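Local atomic coordinates of PilY2 protein (Pseudomonas aeruginosa, PDB entry 3TDQ), a protein that probably takes part in the assembly of type IV pili (fimbriae), in a way that is not yet established. Residues Asn39-Ser43 and Leu44-Lys48; Gly57-Gln61 and Pro62-Ile66; Ile71-Gln74 and Met75-Gln78; Gln78-Ala81 and Glu82-Glu85. All coordinates share one frame; numbering follows the deposited sequence.

Contact 1 (Asn39-Ser43 and Leu44-Lys48); sequences NGMPS and LFQVK
Backbone carbonyls of Pro42 and Ser43 reach forward to amides three and four residues on, and these bonds carry most of the contact. Pro42 O accepts Phe45 N at 3.1 Å, the donor standing well above the carbonyl plane. Ser43 O has two donors that arrive quite differently. Val47 N comes almost head-on, 3.1 Å from Ser43 O and with an N-H...O angle of 166°. Gln46 N lies 3.0 Å from Ser43 O and well above the carbonyl plane, the C=O...N angle being 112°. Two N-H groups thus grip one oxygen, and Val47 CG2 lies against it, 3.6 Å from Ser43 O.

The wound part of the chain follows the short strand 41-42 and leads to strand 52-58, within the link between the third and fourth strands of the main sheet. The burial of Leu44 and Val47 is consistent with OB folds, where this link often carries the element that caps the barrel. Both rest on Val16; Val47 also packs on Ile69 and Ile71.

The side-chain touches lie nearer the surface. With its CG beside its own backbone N (chi1 -65°), Phe45 turns a ring edge to the proline in an apolar touch, and Pro42 CB lies near the ring plane, 4.0 Å from Phe45 CD2. Gln46 bends at CG-CB, its CG passing 3.8 Å from Pro42 O, and crosses the selenomethionine side chain of Met41 at about a right angle; Gln46 NE2 ends 4.0 Å from Met41 SE. Asn39 bonds Val37 N and Thr67 O of the second subunit.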
ATOM      1  N   ASN A  39      -5.046  -9.190   0.201  1.00 35.09           N
ATOM      2  CA  ASN A  39      -4.673 -10.553   0.618  1.00 37.42           C
ATOM      3  C   ASN A  39      -5.912 -11.394   0.994  1.00 42.57           C
ATOM      4  O   ASN A  39      -5.908 -12.080   2.016  1.00 43.19           O
ATOM      5  CB  ASN A  39      -3.609 -10.533   1.735  1.00 40.39           C
ATOM      6  CG  ASN A  39      -2.302  -9.899   1.285  1.00 61.94           C
ATOM      7  OD1 ASN A  39      -1.982  -9.850   0.088  1.00 44.22           O
ATOM      8  ND2 ASN A  39      -1.548  -9.332   2.222  1.00 59.18           N
ATOM      9  N   GLY A  40      -6.945 -11.320   0.148  1.00 38.23           N
ATOM     10  CA  GLY A  40      -8.208 -12.037   0.318  1.00 39.83           C
ATOM     11  C   GLY A  40      -9.123 -11.572   1.446  1.00 45.62           C
ATOM     12  O   GLY A  40     -10.182 -12.162   1.654  1.00 47.51           O
HETATM   13  N   MSE A  41      -8.756 -10.502   2.169  1.00 41.28           N
HETATM   14  CA  MSE A  41      -9.541 -10.001   3.305  1.00 41.50           C
HETATM   15  C   MSE A  41     -10.040  -8.559   3.081  1.00 37.99           C
HETATM   16  O   MSE A  41      -9.224  -7.692   2.758  1.00 35.17           O
HETATM   17  CB  MSE A  41      -8.690 -10.038   4.589  1.00 45.54           C
HETATM   18  CG  MSE A  41      -8.208 -11.430   4.970  1.00 57.27           C
HETATM   19 SE   MSE A  41      -6.872 -11.339   6.359  0.75 69.49          SE
HETATM   20  CE  MSE A  41      -5.436 -10.360   5.408  1.00 65.26           C
ATOM     21  N   PRO A  42     -11.341  -8.252   3.326  1.00 31.19           N
ATOM     22  CA  PRO A  42     -11.808  -6.860   3.159  1.00 28.95           C
ATOM     23  C   PRO A  42     -11.048  -5.913   4.086  1.00 28.80           C
ATOM     24  O   PRO A  42     -10.910  -6.170   5.291  1.00 27.26           O
ATOM     25  CB  PRO A  42     -13.313  -6.929   3.493  1.00 31.39           C
ATOM     26  CG  PRO A  42     -13.668  -8.351   3.302  1.00 37.09           C
ATOM     27  CD  PRO A  42     -12.448  -9.141   3.715  1.00 32.21           C
ATOM     28  N   SER A  43     -10.498  -4.833   3.514  1.00 25.27           N
ATOM     29  CA  SER A  43      -9.725  -3.835   4.285  1.00 25.25           C
ATOM     30  C   SER A  43     -10.561  -3.184   5.399  1.00 28.09           C
ATOM     31  O   SER A  43     -10.005  -2.707   6.385  1.00 27.79           O
ATOM     32  CB  SER A  43      -9.170  -2.753   3.363  1.00 27.34           C
ATOM     33  OG  SER A  43      -8.355  -3.325   2.351  1.00 32.14           O
ATOM     34  N   LEU A  44     -11.900  -3.170   5.240  1.00 25.08           N
ATOM     35  CA  LEU A  44     -12.823  -2.629   6.236  1.00 24.75           C
ATOM     36  C   LEU A  44     -12.614  -3.284   7.625  1.00 31.46           C
ATOM     37  O   LEU A  44     -12.749  -2.616   8.644  1.00 32.34           O
ATOM     38  CB  LEU A  44     -14.271  -2.856   5.752  1.00 24.46           C
ATOM     39  CG  LEU A  44     -15.396  -2.311   6.645  1.00 28.33           C
ATOM     40  CD1 LEU A  44     -15.377  -0.791   6.722  1.00 26.70           C
ATOM     41  CD2 LEU A  44     -16.744  -2.808   6.172  1.00 32.92           C
ATOM     42  N   PHE A  45     -12.240  -4.570   7.653  1.00 28.55           N
ATOM     43  CA  PHE A  45     -12.048  -5.304   8.898  1.00 29.60           C
ATOM     44  C   PHE A  45     -10.594  -5.316   9.358  1.00 36.03           C
ATOM     45  O   PHE A  45     -10.319  -5.813  10.445  1.00 37.66           O
ATOM     46  CB  PHE A  45     -12.593  -6.738   8.765  1.00 32.31           C
ATOM     47  CG  PHE A  45     -14.093  -6.731   8.576  1.00 35.24           C
ATOM     48  CD1 PHE A  45     -14.951  -6.645   9.673  1.00 39.34           C
ATOM     49  CD2 PHE A  45     -14.651  -6.797   7.301  1.00 38.80           C
ATOM     50  CE1 PHE A  45     -16.343  -6.618   9.494  1.00 41.05           C
ATOM     51  CE2 PHE A  45     -16.040  -6.752   7.120  1.00 42.53           C
ATOM     52  CZ  PHE A  45     -16.879  -6.682   8.218  1.00 41.22           C
ATOM     53  N   GLN A  46      -9.678  -4.711   8.583  1.00 31.26           N
ATOM     54  CA  GLN A  46      -8.254  -4.621   8.921  1.00 30.14           C
ATOM     55  C   GLN A  46      -7.911  -3.274   9.554  1.00 32.89           C
ATOM     56  O   GLN A  46      -7.098  -3.232  10.484  1.00 31.98           O
ATOM     57  CB  GLN A  46      -7.383  -4.842   7.670  1.00 31.01           C
ATOM     58  CG  GLN A  46      -7.522  -6.242   7.079  1.00 40.38           C
ATOM     59  CD  GLN A  46      -7.236  -7.352   8.064  1.00 64.08           C
ATOM     60  OE1 GLN A  46      -6.092  -7.567   8.491  1.00 61.23           O
ATOM     61  NE2 GLN A  46      -8.249  -8.136   8.377  1.00 59.50           N
ATOM     62  N   VAL A  47      -8.499  -2.171   9.041  1.00 29.15           N
ATOM     63  CA  VAL A  47      -8.258  -0.842   9.608  1.00 28.38           C
ATOM     64  C   VAL A  47      -8.914  -0.754  10.990  1.00 31.90           C
ATOM     65  O   VAL A  47      -9.929  -1.396  11.242  1.00 31.19           O
ATOM     66  CB  VAL A  47      -8.676   0.340   8.690  1.00 31.46           C
ATOM     67  CG1 VAL A  47      -7.827   0.364   7.422  1.00 30.33           C
ATOM     68  CG2 VAL A  47     -10.173   0.326   8.360  1.00 31.41           C
ATOM     69  N   LYS A  48      -8.274  -0.023  11.902  1.00 28.19           N
ATOM     70  CA  LYS A  48      -8.760   0.156  13.273  1.00 28.35           C
ATOM     71  C   LYS A  48      -8.540   1.599  13.689  1.00 31.85           C
ATOM     72  O   LYS A  48      -7.651   2.228  13.123  1.00 29.83           O
ATOM     73  CB  LYS A  48      -7.962  -0.781  14.253  1.00 31.01           C
ATOM     74  CG  LYS A  48      -7.989  -2.285  13.975  1.00 46.05           C
ATOM     75  CD  LYS A  48      -9.335  -2.920  14.287  1.00 58.96           C
ATOM     76  CE  LYS A  48      -9.410  -4.349  13.815  1.00 69.71           C
ATOM     77  NZ  LYS A  48     -10.802  -4.865  13.889  1.00 81.74           N
TER

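Contact 2 (Gly57-Gln61 and Pro62-Ile66); sequences GTVSQ and PWSTI
Thr58 and Thr65 are a hydrogen-bonded antiparallel pair at the tip of the beta hairpin made by strands 52-58 and 65-71, two neighbouring strands of the main sheet. Their backbones bond both ways: Thr58 N reaches Thr65 O at 3.0 Å, and Thr65 N reaches Thr58 O at 2.9 Å. The next pair toward the body of the sheet, Gly57 with Ile66, is non-hydrogen-bonded. Here the glycine comes in close, and its CA makes a CA-H...O contact of 3.1 Å with Thr65 O.

Beyond the strands, hydroxyls brace the loop. Ser60 OG is a relay: it donates to Trp63 O at 2.8 Å and accepts from Thr65 OG1, also 2.8 Å from Ser60 OG. A chi1 of 53° swings the oxygen between the serine's own N and carbonyl carbon, over toward the returning strand. Ser64 OG takes a weak bond from Ser60 N.

At the turn itself the Gln61-Pro62 peptide is cis. The glutamine bends at chi2, crosses the proline ring at about a right angle and lays its amide beside it. Trp63 leaves the loop toward strands 22-25 and 28-31, where it packs on Leu22, Leu29 and Arg31. One face of its indole meets the preceding proline near the rim, with Pro62 CB 4.1 Å above the ring plane.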
ATOM      1  N   GLY A  57      -8.923   6.267  -4.284  1.00 28.19           N
ATOM      2  CA  GLY A  57     -10.235   5.827  -4.713  1.00 26.96           C
ATOM      3  C   GLY A  57     -10.858   6.698  -5.773  1.00 30.01           C
ATOM      4  O   GLY A  57     -10.169   7.479  -6.436  1.00 27.46           O
ATOM      5  N   THR A  58     -12.192   6.580  -5.884  1.00 26.85           N
ATOM      6  CA  THR A  58     -13.011   7.263  -6.865  1.00 27.37           C
ATOM      7  C   THR A  58     -13.972   8.181  -6.147  1.00 28.72           C
ATOM      8  O   THR A  58     -14.561   7.814  -5.123  1.00 25.97           O
ATOM      9  CB  THR A  58     -13.763   6.200  -7.745  1.00 38.65           C
ATOM     10  OG1 THR A  58     -12.805   5.406  -8.440  1.00 37.33           O
ATOM     11  CG2 THR A  58     -14.693   6.809  -8.791  1.00 42.14           C
ATOM     12  N   VAL A  59     -14.144   9.363  -6.711  1.00 25.35           N
ATOM     13  CA  VAL A  59     -15.085  10.359  -6.217  1.00 26.42           C
ATOM     14  C   VAL A  59     -16.518   9.807  -6.425  1.00 28.37           C
ATOM     15  O   VAL A  59     -16.828   9.276  -7.493  1.00 29.20           O
ATOM     16  CB  VAL A  59     -14.852  11.737  -6.907  1.00 30.86           C
ATOM     17  CG1 VAL A  59     -15.894  12.761  -6.460  1.00 30.49           C
ATOM     18  CG2 VAL A  59     -13.422  12.246  -6.608  1.00 30.93           C
ATOM     19  N   SER A  60     -17.343   9.872  -5.384  1.00 23.58           N
ATOM     20  CA  SER A  60     -18.725   9.376  -5.408  1.00 23.37           C
ATOM     21  C   SER A  60     -19.541  10.060  -4.349  1.00 27.90           C
ATOM     22  O   SER A  60     -19.007  10.729  -3.461  1.00 27.73           O
ATOM     23  CB  SER A  60     -18.790   7.852  -5.232  1.00 26.51           C
ATOM     24  OG  SER A  60     -18.081   7.408  -4.085  1.00 31.00           O
ATOM     25  N   GLN A  61     -20.852   9.893  -4.454  1.00 26.77           N
ATOM     26  CA  GLN A  61     -21.846  10.522  -3.584  1.00 28.12           C
ATOM     27  C   GLN A  61     -22.618   9.440  -2.802  1.00 32.78           C
ATOM     28  O   GLN A  61     -23.002   8.443  -3.407  1.00 32.24           O
ATOM     29  CB  GLN A  61     -22.804  11.353  -4.501  1.00 30.21           C
ATOM     30  CG  GLN A  61     -23.834  12.241  -3.794  1.00 40.68           C
ATOM     31  CD  GLN A  61     -25.015  11.493  -3.207  1.00 44.79           C
ATOM     32  OE1 GLN A  61     -25.438  10.437  -3.693  1.00 37.47           O
ATOM     33  NE2 GLN A  61     -25.558  12.033  -2.137  1.00 42.08           N
ATOM     34  N   PRO A  62     -22.947   9.619  -1.505  1.00 31.61           N
ATOM     35  CA  PRO A  62     -22.645  10.776  -0.639  1.00 31.36           C
ATOM     36  C   PRO A  62     -21.198  10.813  -0.166  1.00 32.68           C
ATOM     37  O   PRO A  62     -20.693  11.906   0.102  1.00 31.72           O
ATOM     38  CB  PRO A  62     -23.647  10.625   0.515  1.00 33.43           C
ATOM     39  CG  PRO A  62     -23.872   9.138   0.621  1.00 37.59           C
ATOM     40  CD  PRO A  62     -23.766   8.605  -0.798  1.00 33.20           C
ATOM     41  N   TRP A  63     -20.511   9.648  -0.116  1.00 29.71           N
ATOM     42  CA  TRP A  63     -19.117   9.601   0.310  1.00 29.26           C
ATOM     43  C   TRP A  63     -18.247   9.051  -0.781  1.00 32.95           C
ATOM     44  O   TRP A  63     -18.668   8.119  -1.477  1.00 33.41           O
ATOM     45  CB  TRP A  63     -18.965   8.748   1.596  1.00 28.34           C
ATOM     46  CG  TRP A  63     -19.957   9.117   2.670  1.00 29.66           C
ATOM     47  CD1 TRP A  63     -21.106   8.455   2.992  1.00 32.75           C
ATOM     48  CD2 TRP A  63     -19.949  10.314   3.462  1.00 30.03           C
ATOM     49  NE1 TRP A  63     -21.791   9.142   3.977  1.00 33.02           N
ATOM     50  CE2 TRP A  63     -21.091  10.280   4.292  1.00 34.65           C
ATOM     51  CE3 TRP A  63     -19.101  11.434   3.525  1.00 31.96           C
ATOM     52  CZ2 TRP A  63     -21.386  11.304   5.202  1.00 34.85           C
ATOM     53  CZ3 TRP A  63     -19.366  12.421   4.459  1.00 34.06           C
ATOM     54  CH2 TRP A  63     -20.517  12.373   5.256  1.00 35.18           C
ATOM     55  N   SER A  64     -17.007   9.577  -0.909  1.00 28.30           N
ATOM     56  CA  SER A  64     -16.066   9.060  -1.913  1.00 27.20           C
ATOM     57  C   SER A  64     -15.601   7.676  -1.488  1.00 28.87           C
ATOM     58  O   SER A  64     -15.592   7.364  -0.293  1.00 27.86           O
ATOM     59  CB  SER A  64     -14.907  10.015  -2.134  1.00 31.10           C
ATOM     60  OG  SER A  64     -15.408  11.086  -2.930  1.00 31.42           O
ATOM     61  N   THR A  65     -15.319   6.813  -2.477  1.00 24.60           N
ATOM     62  CA  THR A  65     -15.054   5.399  -2.264  1.00 23.77           C
ATOM     63  C   THR A  65     -13.573   5.071  -2.294  1.00 27.05           C
ATOM     64  O   THR A  65     -12.914   5.307  -3.303  1.00 26.31           O
ATOM     65  CB  THR A  65     -15.818   4.587  -3.336  1.00 29.05           C
ATOM     66  OG1 THR A  65     -17.197   4.912  -3.244  1.00 28.96           O
ATOM     67  CG2 THR A  65     -15.672   3.075  -3.161  1.00 24.57           C
ATOM     68  N   ILE A  66     -13.070   4.481  -1.200  1.00 23.79           N
ATOM     69  CA  ILE A  66     -11.681   4.034  -1.122  1.00 23.56           C
ATOM     70  C   ILE A  66     -11.619   2.656  -1.783  1.00 27.13           C
ATOM     71  O   ILE A  66     -12.306   1.724  -1.339  1.00 24.97           O
ATOM     72  CB  ILE A  66     -11.138   4.038   0.341  1.00 26.42           C
ATOM     73  CG1 ILE A  66     -10.956   5.490   0.859  1.00 26.12           C
ATOM     74  CG2 ILE A  66      -9.808   3.243   0.417  1.00 26.06           C
ATOM     75  CD1 ILE A  66     -10.628   5.618   2.369  1.00 26.72           C
TER

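Contact 3 (Ile71-Gln74 and Met75-Gln78); sequences IHKQ and MSEQ
Lys73 and Ser76 close a type I beta turn, with Ser76 N bonded to Lys73 O at 3.1 Å from above the carbonyl plane. The lysine side chain starts against the serine that ends the turn: Lys73 CB lies 3.7 Å from Ser76 OG and about as near to the serine's CB. From there it leaves the turn. At CG the side chain bends: a chi2 of 102°, far from a staggered value, folds CD and CE back along the chain, so that Lys73 CD comes 3.5 Å from Ile71 O and CE passes nearer still. At the tip Lys73 NZ donates to Ile71 O at 2.8 Å, nearly in line with the C=O bond. The same ammonium group also reaches the other chain, in a salt bridge with Asp68 and a hydrogen bond to Ser56 of the second subunit.

Just past the turn, the bent side chain of Gln78 brings NE2 back to donate to Ser76 O at 3.1 Å, tilted from its own amide plane; Gln78 NE2 also bonds Glu8 of the second subunit. Ser76 OG bonds Thr6 of the second subunit.

The turn therefore leads the chain out of strand 65-71 and onto the partner molecule. There Glu77 and Gln78 pair in parallel fashion with one of the partner's strands, continuing the sheet across the interface just before helix 79-86 begins.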
ATOM      1  N   ILE A  71      -2.016   0.057   5.342  1.00 23.94           N
ATOM      2  CA  ILE A  71      -1.743   0.386   6.745  1.00 24.34           C
ATOM      3  C   ILE A  71      -0.232   0.460   6.923  1.00 30.81           C
ATOM      4  O   ILE A  71       0.468  -0.506   6.630  1.00 32.37           O
ATOM      5  CB  ILE A  71      -2.414  -0.636   7.707  1.00 27.42           C
ATOM      6  CG1 ILE A  71      -3.972  -0.660   7.521  1.00 28.55           C
ATOM      7  CG2 ILE A  71      -2.026  -0.348   9.176  1.00 27.17           C
ATOM      8  CD1 ILE A  71      -4.680  -1.993   8.012  1.00 35.91           C
ATOM      9  N   HIS A  72       0.264   1.614   7.377  1.00 29.70           N
ATOM     10  CA  HIS A  72       1.679   1.838   7.674  1.00 31.08           C
ATOM     11  C   HIS A  72       2.045   1.071   8.935  1.00 34.30           C
ATOM     12  O   HIS A  72       1.350   1.180   9.956  1.00 33.53           O
ATOM     13  CB  HIS A  72       1.967   3.335   7.822  1.00 32.61           C
ATOM     14  CG  HIS A  72       1.832   4.071   6.532  1.00 37.53           C
ATOM     15  ND1 HIS A  72       2.917   4.267   5.701  1.00 41.61           N
ATOM     16  CD2 HIS A  72       0.724   4.533   5.916  1.00 39.81           C
ATOM     17  CE1 HIS A  72       2.442   4.891   4.627  1.00 41.00           C
ATOM     18  NE2 HIS A  72       1.131   5.088   4.723  1.00 40.41           N
ATOM     19  N   LYS A  73       3.136   0.291   8.864  1.00 29.27           N
ATOM     20  CA  LYS A  73       3.582  -0.530   9.995  1.00 29.76           C
ATOM     21  C   LYS A  73       4.647   0.201  10.793  1.00 32.17           C
ATOM     22  O   LYS A  73       5.825  -0.141  10.729  1.00 32.03           O
ATOM     23  CB  LYS A  73       4.087  -1.907   9.520  1.00 32.99           C
ATOM     24  CG  LYS A  73       2.928  -2.851   9.237  1.00 46.53           C
ATOM     25  CD  LYS A  73       2.736  -2.911   7.792  1.00 42.94           C
ATOM     26  CE  LYS A  73       1.421  -3.434   7.299  1.00 35.20           C
ATOM     27  NZ  LYS A  73       1.324  -3.053   5.842  1.00 27.30           N
ATOM     28  N   GLN A  74       4.223   1.227  11.513  1.00 29.34           N
ATOM     29  CA  GLN A  74       5.091   2.110  12.316  1.00 31.53           C
ATOM     30  C   GLN A  74       5.827   1.362  13.431  1.00 34.91           C
ATOM     31  O   GLN A  74       6.910   1.791  13.826  1.00 33.72           O
ATOM     32  CB  GLN A  74       4.283   3.265  12.921  1.00 32.67           C
ATOM     33  CG  GLN A  74       3.824   4.289  11.865  1.00 30.35           C
ATOM     34  CD  GLN A  74       3.188   5.491  12.488  1.00 38.74           C
ATOM     35  OE1 GLN A  74       2.720   5.459  13.637  1.00 35.91           O
ATOM     36  NE2 GLN A  74       3.151   6.579  11.737  1.00 26.51           N
HETATM   37  N   MSE A  75       5.275   0.226  13.877  1.00 33.31           N
HETATM   38  CA  MSE A  75       5.870  -0.610  14.926  1.00 35.55           C
HETATM   39  C   MSE A  75       6.895  -1.609  14.380  1.00 34.32           C
HETATM   40  O   MSE A  75       7.642  -2.204  15.166  1.00 31.77           O
HETATM   41  CB  MSE A  75       4.783  -1.328  15.712  1.00 40.79           C
HETATM   42  CG  MSE A  75       3.922  -0.349  16.514  1.00 52.60           C
HETATM   43 SE   MSE A  75       2.692  -1.236  17.737  0.75 66.46          SE
HETATM   44  CE  MSE A  75       1.519  -2.112  16.433  1.00 62.61           C
ATOM     45  N   SER A  76       6.968  -1.784  13.044  1.00 29.83           N
ATOM     46  CA  SER A  76       7.994  -2.664  12.469  1.00 29.50           C
ATOM     47  C   SER A  76       9.298  -1.890  12.331  1.00 33.36           C
ATOM     48  O   SER A  76       9.276  -0.664  12.238  1.00 32.92           O
ATOM     49  CB  SER A  76       7.551  -3.203  11.103  1.00 32.84           C
ATOM     50  OG  SER A  76       6.509  -4.155  11.256  1.00 42.41           O
ATOM     51  N   GLU A  77      10.426  -2.604  12.269  1.00 30.41           N
ATOM     52  CA  GLU A  77      11.739  -2.029  12.009  1.00 30.72           C
ATOM     53  C   GLU A  77      11.703  -1.367  10.636  1.00 33.01           C
ATOM     54  O   GLU A  77      11.121  -1.920   9.698  1.00 33.08           O
ATOM     55  CB  GLU A  77      12.813  -3.111  12.088  1.00 33.05           C
ATOM     56  CG  GLU A  77      13.103  -3.495  13.536  1.00 48.48           C
ATOM     57  CD  GLU A  77      14.380  -4.278  13.786  1.00 68.60           C
ATOM     58  OE1 GLU A  77      15.203  -4.398  12.849  1.00 60.86           O
ATOM     59  OE2 GLU A  77      14.575  -4.737  14.936  1.00 61.82           O
ATOM     60  N   GLN A  78      12.221  -0.136  10.552  1.00 27.90           N
ATOM     61  CA  GLN A  78      12.122   0.685   9.349  1.00 26.51           C
ATOM     62  C   GLN A  78      13.397   0.691   8.525  1.00 29.96           C
ATOM     63  O   GLN A  78      14.444   0.994   9.061  1.00 28.76           O
ATOM     64  CB  GLN A  78      11.755   2.125   9.744  1.00 26.80           C
ATOM     65  CG  GLN A  78      10.378   2.250  10.429  1.00 24.96           C
ATOM     66  CD  GLN A  78       9.226   1.984   9.493  1.00 37.28           C
ATOM     67  OE1 GLN A  78       9.230   2.368   8.317  1.00 32.95           O
ATOM     68  NE2 GLN A  78       8.230   1.275   9.987  1.00 34.05           N
TER

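Contact 4 (Gln78-Ala81 and Glu82-Glu85); sequences QELA and EMIE
Leu80 and Ile84, one helical turn apart, make the nearest side-chain touch, with Leu80 CG 3.9 Å from Ile84 CD1. From the same branch point the methyl Leu80 CD1 reaches toward Met83, 4.2 Å from Met83 SE. In Leu80 and Met83 alike CG stands anti to the backbone N (chi1 -179° and -164°), and the two chains come together at their ends. Ile84 CG1 lies on a carbonyl, 3.3 Å from Leu80 O, and Glu85 CG does likewise 3.2 Å from Ala81 O.

Those carbonyls are already engaged by the backbone. Ile84 N bonds Leu80 O and Glu85 N bonds Ala81 O, each at 2.9 Å; one residue earlier, Met83 N bonds Glu79 O, and Glu82 N takes Gln78 O at the N-cap. Farther out, Glu82 forms a salt bridge with Lys86. Glu79 turns to the second subunit, its two carboxylate oxygens hydrogen-bonded to Tyr55 and Tyr30 of that chain, and Met83 packs on Arg28 there.

The unbroken i to i+4 bonding is that of a regular alpha-helix, here the short last helix of the modelled chain, which meets the second subunit through Gln78, Glu79 and Met83 and is otherwise largely exposed.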
ATOM      1  N   GLN A  78      12.221  -0.136  10.552  1.00 27.90           N
ATOM      2  CA  GLN A  78      12.122   0.685   9.349  1.00 26.51           C
ATOM      3  C   GLN A  78      13.397   0.691   8.525  1.00 29.96           C
ATOM      4  O   GLN A  78      14.444   0.994   9.061  1.00 28.76           O
ATOM      5  CB  GLN A  78      11.755   2.125   9.744  1.00 26.80           C
ATOM      6  CG  GLN A  78      10.378   2.250  10.429  1.00 24.96           C
ATOM      7  CD  GLN A  78       9.226   1.984   9.493  1.00 37.28           C
ATOM      8  OE1 GLN A  78       9.230   2.368   8.317  1.00 32.95           O
ATOM      9  NE2 GLN A  78       8.230   1.275   9.987  1.00 34.05           N
ATOM     10  N   GLU A  79      13.291   0.451   7.198  1.00 27.91           N
ATOM     11  CA  GLU A  79      14.451   0.519   6.300  1.00 28.98           C
ATOM     12  C   GLU A  79      15.076   1.928   6.315  1.00 32.34           C
ATOM     13  O   GLU A  79      16.292   2.023   6.226  1.00 32.40           O
ATOM     14  CB  GLU A  79      14.071   0.144   4.867  1.00 30.40           C
ATOM     15  CG  GLU A  79      13.792  -1.336   4.684  1.00 35.15           C
ATOM     16  CD  GLU A  79      13.546  -1.707   3.236  1.00 38.54           C
ATOM     17  OE1 GLU A  79      13.203  -0.816   2.426  1.00 33.93           O
ATOM     18  OE2 GLU A  79      13.703  -2.901   2.911  1.00 34.95           O
ATOM     19  N   LEU A  80      14.260   3.002   6.454  1.00 29.23           N
ATOM     20  CA  LEU A  80      14.794   4.377   6.517  1.00 30.70           C
ATOM     21  C   LEU A  80      15.669   4.552   7.771  1.00 35.20           C
ATOM     22  O   LEU A  80      16.715   5.194   7.683  1.00 36.44           O
ATOM     23  CB  LEU A  80      13.683   5.460   6.442  1.00 30.88           C
ATOM     24  CG  LEU A  80      14.129   6.970   6.485  1.00 35.36           C
ATOM     25  CD1 LEU A  80      15.149   7.312   5.352  1.00 34.56           C
ATOM     26  CD2 LEU A  80      12.921   7.899   6.365  1.00 37.70           C
ATOM     27  N   ALA A  81      15.295   3.917   8.910  1.00 31.22           N
ATOM     28  CA  ALA A  81      16.103   3.944  10.136  1.00 30.94           C
ATOM     29  C   ALA A  81      17.453   3.227   9.908  1.00 34.55           C
ATOM     30  O   ALA A  81      18.500   3.738  10.304  1.00 32.57           O
ATOM     31  CB  ALA A  81      15.346   3.296  11.286  1.00 31.41           C
ATOM     32  N   GLU A  82      17.429   2.082   9.223  1.00 32.56           N
ATOM     33  CA  GLU A  82      18.641   1.323   8.860  1.00 34.45           C
ATOM     34  C   GLU A  82      19.548   2.187   7.961  1.00 41.94           C
ATOM     35  O   GLU A  82      20.760   2.231   8.177  1.00 42.58           O
ATOM     36  CB  GLU A  82      18.245   0.019   8.149  1.00 35.81           C
ATOM     37  CG  GLU A  82      19.279  -1.081   8.271  1.00 55.11           C
ATOM     38  CD  GLU A  82      19.005  -2.348   7.478  1.00 88.67           C
ATOM     39  OE1 GLU A  82      17.853  -2.544   7.024  1.00 89.37           O
ATOM     40  OE2 GLU A  82      19.950  -3.156   7.328  1.00 85.60           O
HETATM   41  N   MSE A  83      18.942   2.907   6.990  1.00 40.79           N
HETATM   42  CA  MSE A  83      19.637   3.824   6.089  1.00 43.78           C
HETATM   43  C   MSE A  83      20.312   4.966   6.886  1.00 43.67           C
HETATM   44  O   MSE A  83      21.488   5.232   6.677  1.00 43.22           O
HETATM   45  CB  MSE A  83      18.649   4.399   5.061  1.00 48.03           C
HETATM   46  CG  MSE A  83      19.316   5.051   3.849  1.00 60.43           C
HETATM   47 SE   MSE A  83      17.986   5.810   2.597  0.75 73.73          SE
HETATM   48  CE  MSE A  83      17.011   4.122   2.104  1.00 69.07           C
ATOM     49  N   ILE A  84      19.574   5.618   7.802  1.00 37.72           N
ATOM     50  CA  ILE A  84      20.103   6.720   8.625  1.00 37.75           C
ATOM     51  C   ILE A  84      21.254   6.204   9.540  1.00 40.68           C
ATOM     52  O   ILE A  84      22.237   6.912   9.711  1.00 41.68           O
ATOM     53  CB  ILE A  84      18.950   7.425   9.408  1.00 40.42           C
ATOM     54  CG1 ILE A  84      17.990   8.142   8.427  1.00 39.25           C
ATOM     55  CG2 ILE A  84      19.485   8.422  10.447  1.00 42.87           C
ATOM     56  CD1 ILE A  84      16.605   8.578   9.055  1.00 41.55           C
ATOM     57  N   GLU A  85      21.166   4.964  10.049  1.00 36.03           N
ATOM     58  CA  GLU A  85      22.193   4.350  10.891  1.00 36.58           C
ATOM     59  C   GLU A  85      23.489   4.060  10.098  1.00 44.96           C
ATOM     60  O   GLU A  85      24.579   4.148  10.673  1.00 45.19           O
ATOM     61  CB  GLU A  85      21.673   3.055  11.531  1.00 37.35           C
ATOM     62  CG  GLU A  85      20.658   3.236  12.661  1.00 43.10           C
ATOM     63  CD  GLU A  85      19.820   1.998  12.956  1.00 52.76           C
ATOM     64  OE1 GLU A  85      20.303   0.881  12.665  1.00 53.43           O
ATOM     65  OE2 GLU A  85      18.684   2.136  13.468  1.00 33.58           O
TER

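Contact 1 is the one closest to a core, with Ser43, Leu44 and Val47 buried; contacts 2, 3 and 4 are surface features. Strand 65-71 connects three of them: contact 2 lies at its start, contact 3 leaves from its end, and Ile71 CD1 touches Gln46 of contact 1. Contacts 3 and 4 share Gln78, the last residue before the helix, and lie across the chain's centre from contact 2. Their chemistry follows their place: backbone turns over apolar burial in 39-48, a hydroxyl relay at the hairpin tip, and charged or polar groups given to the second subunit in 71-85. Contact 2 alone is untouched by that subunit.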